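Local coordinates for hypothetical protein (Lactobacillus plantarum, PDB 2IAY) that is of unknown function but, as a DUF1831 family member, may play a role in amino-acid metabolism, at residues E44-P49 / Y53-K58; T74-G77 / R82-I85. One frame throughout, in Å; residues are numbered along the deposited sequence.

Contact 1 (E44-P49 / Y53-K58); sequences ERSLDP and YQAAFK. With GOL (glycerol), chain C.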
loop_
_atom_site.group_PDB
_atom_site.type_symbol
_atom_site.label_atom_id
_atom_site.label_comp_id
_atom_site.label_asym_id
_atom_site.label_seq_id
_atom_site.Cartn_x
_atom_site.Cartn_y
_atom_site.Cartn_z
ATOM N N GLU A 44 -4.439 0.458 5.724
ATOM C CA GLU A 44 -3.440 1.419 6.176
ATOM C C GLU A 44 -2.584 0.800 7.260
ATOM O O GLU A 44 -3.089 0.145 8.164
ATOM C CB GLU A 44 -4.120 2.693 6.689
ATOM C CG GLU A 44 -3.180 3.701 7.303
ATOM C CD GLU A 44 -3.938 4.845 7.918
ATOM O OE1 GLU A 44 -4.674 5.527 7.163
ATOM O OE2 GLU A 44 -3.779 5.034 9.133
ATOM N N ARG A 45 -1.289 1.060 7.196
ATOM C CA ARG A 45 -0.359 0.660 8.256
ATOM C C ARG A 45 0.644 1.740 8.569
ATOM O O ARG A 45 1.179 2.359 7.671
ATOM C CB ARG A 45 0.424 -0.603 7.895
ATOM C CG ARG A 45 -0.402 -1.889 7.864
ATOM C CD ARG A 45 -0.834 -2.332 9.256
ATOM N NE ARG A 45 -1.572 -3.578 9.208
ATOM C CZ ARG A 45 -2.884 -3.712 9.034
ATOM N NH1 ARG A 45 -3.673 -2.670 8.833
ATOM N NH2 ARG A 45 -3.426 -4.932 9.049
ATOM N N SER A 46 0.892 1.934 9.855
ATOM C CA SER A 46 2.010 2.730 10.326
ATOM C C SER A 46 3.333 2.068 10.006
ATOM O O SER A 46 3.446 0.860 9.983
ATOM C CB SER A 46 1.902 2.906 11.808
ATOM O OG SER A 46 0.808 3.726 12.054
ATOM N N LEU A 47 4.325 2.882 9.728
ATOM C CA LEU A 47 5.691 2.463 9.532
ATOM C C LEU A 47 6.613 3.214 10.492
ATOM O O LEU A 47 6.597 4.454 10.589
ATOM C CB LEU A 47 6.161 2.728 8.107
ATOM C CG LEU A 47 5.315 2.134 6.984
ATOM C CD1 LEU A 47 5.840 2.610 5.630
ATOM C CD2 LEU A 47 5.245 0.593 7.055
ATOM N N ASP A 48 7.464 2.432 11.173
ATOM C CA ASP A 48 8.576 2.956 11.978
ATOM C C ASP A 48 8.180 4.067 12.956
ATOM O O ASP A 48 8.740 5.150 12.926
ATOM C CB ASP A 48 9.722 3.417 11.047
ATOM C CG ASP A 48 11.039 3.651 11.770
ATOM O OD1 ASP A 48 11.186 3.169 12.910
ATOM O OD2 ASP A 48 11.899 4.337 11.182
ATOM N N PRO A 49 7.257 3.784 13.867
ATOM C CA PRO A 49 6.919 4.792 14.887
ATOM C C PRO A 49 7.975 4.924 15.961
ATOM O O PRO A 49 8.715 3.948 16.262
ATOM C CB PRO A 49 5.615 4.257 15.474
ATOM C CG PRO A 49 5.768 2.773 15.354
ATOM C CD PRO A 49 6.428 2.577 14.003
ATOM N N TYR A 53 1.209 5.989 17.962
ATOM C CA TYR A 53 0.562 7.023 17.129
ATOM C C TYR A 53 1.513 8.130 16.701
ATOM O O TYR A 53 1.104 9.220 16.355
ATOM C CB TYR A 53 -0.706 7.588 17.806
ATOM C CG TYR A 53 -1.583 6.497 18.278
ATOM C CD1 TYR A 53 -2.288 5.676 17.387
ATOM C CD2 TYR A 53 -1.703 6.243 19.631
ATOM C CE1 TYR A 53 -3.080 4.649 17.827
ATOM C CE2 TYR A 53 -2.446 5.207 20.073
ATOM C CZ TYR A 53 -3.144 4.392 19.184
ATOM O OH TYR A 53 -3.921 3.401 19.663
ATOM N N GLN A 54 2.807 7.821 16.679
ATOM C CA GLN A 54 3.840 8.735 16.178
ATOM C C GLN A 54 4.655 7.984 15.138
ATOM O O GLN A 54 5.827 7.756 15.287
ATOM C CB GLN A 54 4.704 9.286 17.301
ATOM C CG GLN A 54 3.968 10.119 18.335
ATOM C CD GLN A 54 3.370 11.384 17.751
ATOM O OE1 GLN A 54 3.818 11.908 16.742
ATOM N NE2 GLN A 54 2.329 11.864 18.389
ATOM N N ALA A 55 3.996 7.658 14.042
ATOM C CA ALA A 55 4.632 6.958 12.916
ATOM C C ALA A 55 5.550 7.876 12.143
ATOM O O ALA A 55 5.234 9.057 11.951
ATOM C CB ALA A 55 3.552 6.414 11.977
ATOM N N ALA A 56 6.655 7.351 11.629
ATOM C CA ALA A 56 7.442 8.111 10.668
ATOM C C ALA A 56 6.657 8.278 9.347
ATOM O O ALA A 56 6.644 9.330 8.729
ATOM C CB ALA A 56 8.748 7.424 10.398
ATOM N N PHE A 57 5.979 7.203 8.946
ATOM C CA PHE A 57 5.268 7.157 7.679
ATOM C C PHE A 57 4.032 6.281 7.847
ATOM O O PHE A 57 3.936 5.525 8.797
ATOM C CB PHE A 57 6.156 6.584 6.538
ATOM C CG PHE A 57 7.481 7.254 6.399
ATOM C CD1 PHE A 57 7.569 8.528 5.833
ATOM C CD2 PHE A 57 8.630 6.660 6.870
ATOM C CE1 PHE A 57 8.764 9.149 5.740
ATOM C CE2 PHE A 57 9.854 7.292 6.733
ATOM C CZ PHE A 57 9.909 8.531 6.188
ATOM N N LYS A 58 3.144 6.347 6.862
ATOM C CA LYS A 58 2.078 5.361 6.714
ATOM C C LYS A 58 2.048 4.872 5.302
ATOM O O LYS A 58 2.314 5.619 4.341
ATOM C CB LYS A 58 0.720 5.927 7.078
ATOM C CG LYS A 58 0.720 6.469 8.530
ATOM C CD LYS A 58 -0.631 6.910 8.997
ATOM C CE LYS A 58 -0.712 6.987 10.557
ATOM N NZ LYS A 58 -1.999 6.366 10.976
HETATM C C1 GOL C . -4.151 2.573 11.371
HETATM C C2 GOL C . -2.674 2.262 11.123
HETATM O O2 GOL C . -1.916 3.375 11.514
HETATM C C3 GOL C . -2.268 0.978 11.836
HETATM O O3 GOL C . -0.889 0.646 11.750
#
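The side chains of E44 and K58 lie aslant to one another where strands 41-47 and 57-63 pair as an antiparallel hairpin. K58 NZ meets E44 OE2 at 2.9 Å in a salt bridge, coming from above the carboxylate plane; E44 reaches it through an extended chain (chi1 174°, CG anti to the backbone N) in this conformer, one of two. S46 shares this face: its OG is hydrogen-bonded at 2.8 Å to glycerol O2, which also accepts a bond from K58 NZ at 3.0 Å. The glycerol, probably from the crystallisation liquor, takes a nearly straight bond (177°) from S46 N to its O3.

On the other face L47 and F57 run roughly at right angles, L47 CD1 resting 4.1 Å from F57 CB, and helix 92-107 covers both. L47 N donates to F57 O at 2.8 Å. A56 and F57 both stand opposite L47, a classic beta bulge; L47 O takes a bond from F57 N at 3.3 Å and a weak one from A56 N, which also reaches D48 O at 3.3 Å. The chemistry thus divides: mostly apolar beneath the helix, an ion pair and hydroxyl opposite, K58 NZ and S46 OG both gripping glycerol O2.

Contact 2 (T74-G77 / R82-I85); sequences TVTG and RANI
Two hydrogen bonds tie T74 to A83, joining the end of edge strand 70-76 to the loop leading to helix 92-107 at the border of the four-stranded antiparallel sheet. A83 N donates to T74 O at 3.0 Å with an N-H...O angle of 159°, and T74 OG1 donates to A83 O at 2.8 Å; each donor stands above the plane of the carbonyl it meets. For the T74 hydroxyl, chi1 of 49° sets OG1 between the backbone N and the carbonyl carbon, from where it reaches A83 O. Beside these bonds V75 and R82 form a single backbone bridge, their CA atoms 4.4 Å apart.

The A83 methyl turns toward the strand, its CB 3.7 Å from V75 C and 4.1 Å from T76 CG2. Further along the loop, I85 CG2 approaches T74 CB at 4.2 Å.

In the next shell, F57 of the adjoining strand packs on A83 and I85, while L98 of helix 92-107 touches T74 and I85, so the apolar atoms here are covered from both the sheet and the helix. R82 directs its CB away from the strand and forms a salt bridge with D11 through NE. N84 OD1 accepts bonds from F86 N and K87 N, further along the loop. One water completes the link: it donates to T74 OG1 and accepts from I85 N at 2.9 Å.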
loop_
_atom_site.group_PDB
_atom_site.type_symbol
_atom_site.label_atom_id
_atom_site.label_comp_id
_atom_site.label_asym_id
_atom_site.label_seq_id
_atom_site.Cartn_x
_atom_site.Cartn_y
_atom_site.Cartn_z
ATOM N N THR A 74 2.799 6.266 0.095
ATOM C CA THR A 74 3.467 6.495 1.357
ATOM C C THR A 74 3.300 7.943 1.720
ATOM O O THR A 74 3.584 8.849 0.911
ATOM C CB THR A 74 4.955 6.096 1.321
ATOM O OG1 THR A 74 5.593 6.667 0.164
ATOM C CG2 THR A 74 5.113 4.554 1.237
ATOM N N VAL A 75 2.909 8.150 2.937
ATOM C CA VAL A 75 2.709 9.499 3.491
ATOM C C VAL A 75 3.466 9.574 4.797
ATOM O O VAL A 75 3.947 8.585 5.329
ATOM C CB VAL A 75 1.206 9.796 3.666
ATOM C CG1 VAL A 75 0.490 9.896 2.308
ATOM C CG2 VAL A 75 0.537 8.746 4.541
ATOM N N THR A 76 3.628 10.789 5.320
ATOM C CA THR A 76 4.228 10.925 6.637
ATOM C C THR A 76 3.226 10.473 7.714
ATOM O O THR A 76 2.110 10.066 7.412
ATOM C CB THR A 76 4.683 12.352 6.928
ATOM O OG1 THR A 76 3.521 13.136 7.130
ATOM C CG2 THR A 76 5.516 12.927 5.801
ATOM N N GLY A 77 3.639 10.506 8.985
ATOM C CA GLY A 77 2.786 10.094 10.077
ATOM C C GLY A 77 1.502 10.877 10.255
ATOM O O GLY A 77 0.598 10.404 10.934
ATOM N N ARG A 82 2.719 13.529 1.192
ATOM C CA ARG A 82 3.510 12.548 0.432
ATOM C C ARG A 82 4.921 12.440 0.980
ATOM O O ARG A 82 5.580 13.454 1.283
ATOM C CB ARG A 82 3.618 12.902 -1.069
ATOM C CG ARG A 82 2.361 12.916 -1.818
ATOM C CD ARG A 82 2.331 11.892 -2.877
ATOM N NE ARG A 82 3.391 11.992 -3.879
ATOM C CZ ARG A 82 3.298 12.629 -5.050
ATOM N NH1 ARG A 82 2.234 13.400 -5.403
ATOM N NH2 ARG A 82 4.344 12.534 -5.853
ATOM N N ALA A 83 5.390 11.214 1.068
ATOM C CA ALA A 83 6.710 10.898 1.562
ATOM C C ALA A 83 7.395 9.991 0.581
ATOM O O ALA A 83 6.757 9.181 -0.107
ATOM C CB ALA A 83 6.624 10.216 2.928
ATOM N N ASN A 84 8.706 10.077 0.596
ATOM C CA ASN A 84 9.604 9.228 -0.199
ATOM C C ASN A 84 10.499 8.510 0.778
ATOM O O ASN A 84 11.393 9.109 1.365
ATOM C CB ASN A 84 10.436 10.119 -1.146
ATOM C CG ASN A 84 11.353 9.345 -2.084
ATOM O OD1 ASN A 84 11.847 8.280 -1.735
ATOM N ND2 ASN A 84 11.653 9.931 -3.250
ATOM N N ILE A 85 10.213 7.226 1.005
ATOM C CA ILE A 85 10.975 6.479 2.001
ATOM C C ILE A 85 12.225 5.829 1.410
ATOM O O ILE A 85 12.965 5.169 2.156
ATOM C CB ILE A 85 10.033 5.459 2.754
ATOM C CG1 ILE A 85 9.716 4.248 1.921
ATOM C CG2 ILE A 85 8.742 6.109 3.247
ATOM C CD1 ILE A 85 9.067 3.101 2.746
HETATM O O HOH W 1 8.160 6.069 -0.625
#

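Overall arrangement
Contact 1 is a surface contact and contact 2 a buried one, their centres about 9 Å apart at neighbouring strands of one four-stranded sheet. Contact 1 closes the hairpin of strands 41-47 and 57-63; contact 2 lays a loop against strand 70-76, the next strand over. K58 N, probably hydrogen-bonded to V75 O at 2.8 Å, couples them, and the F57 ring bridges their apolar sides, with CD1 3.5 Å from A83 CB. Helix 92-107 touches side chains of both. Charge pairing and glycerol characterise the outer face of contact 1, whereas between its own segments contact 2 combines apolar packing of A83 and I85 with polar bonds from backbone groups, a threonine hydroxyl and an ordered water.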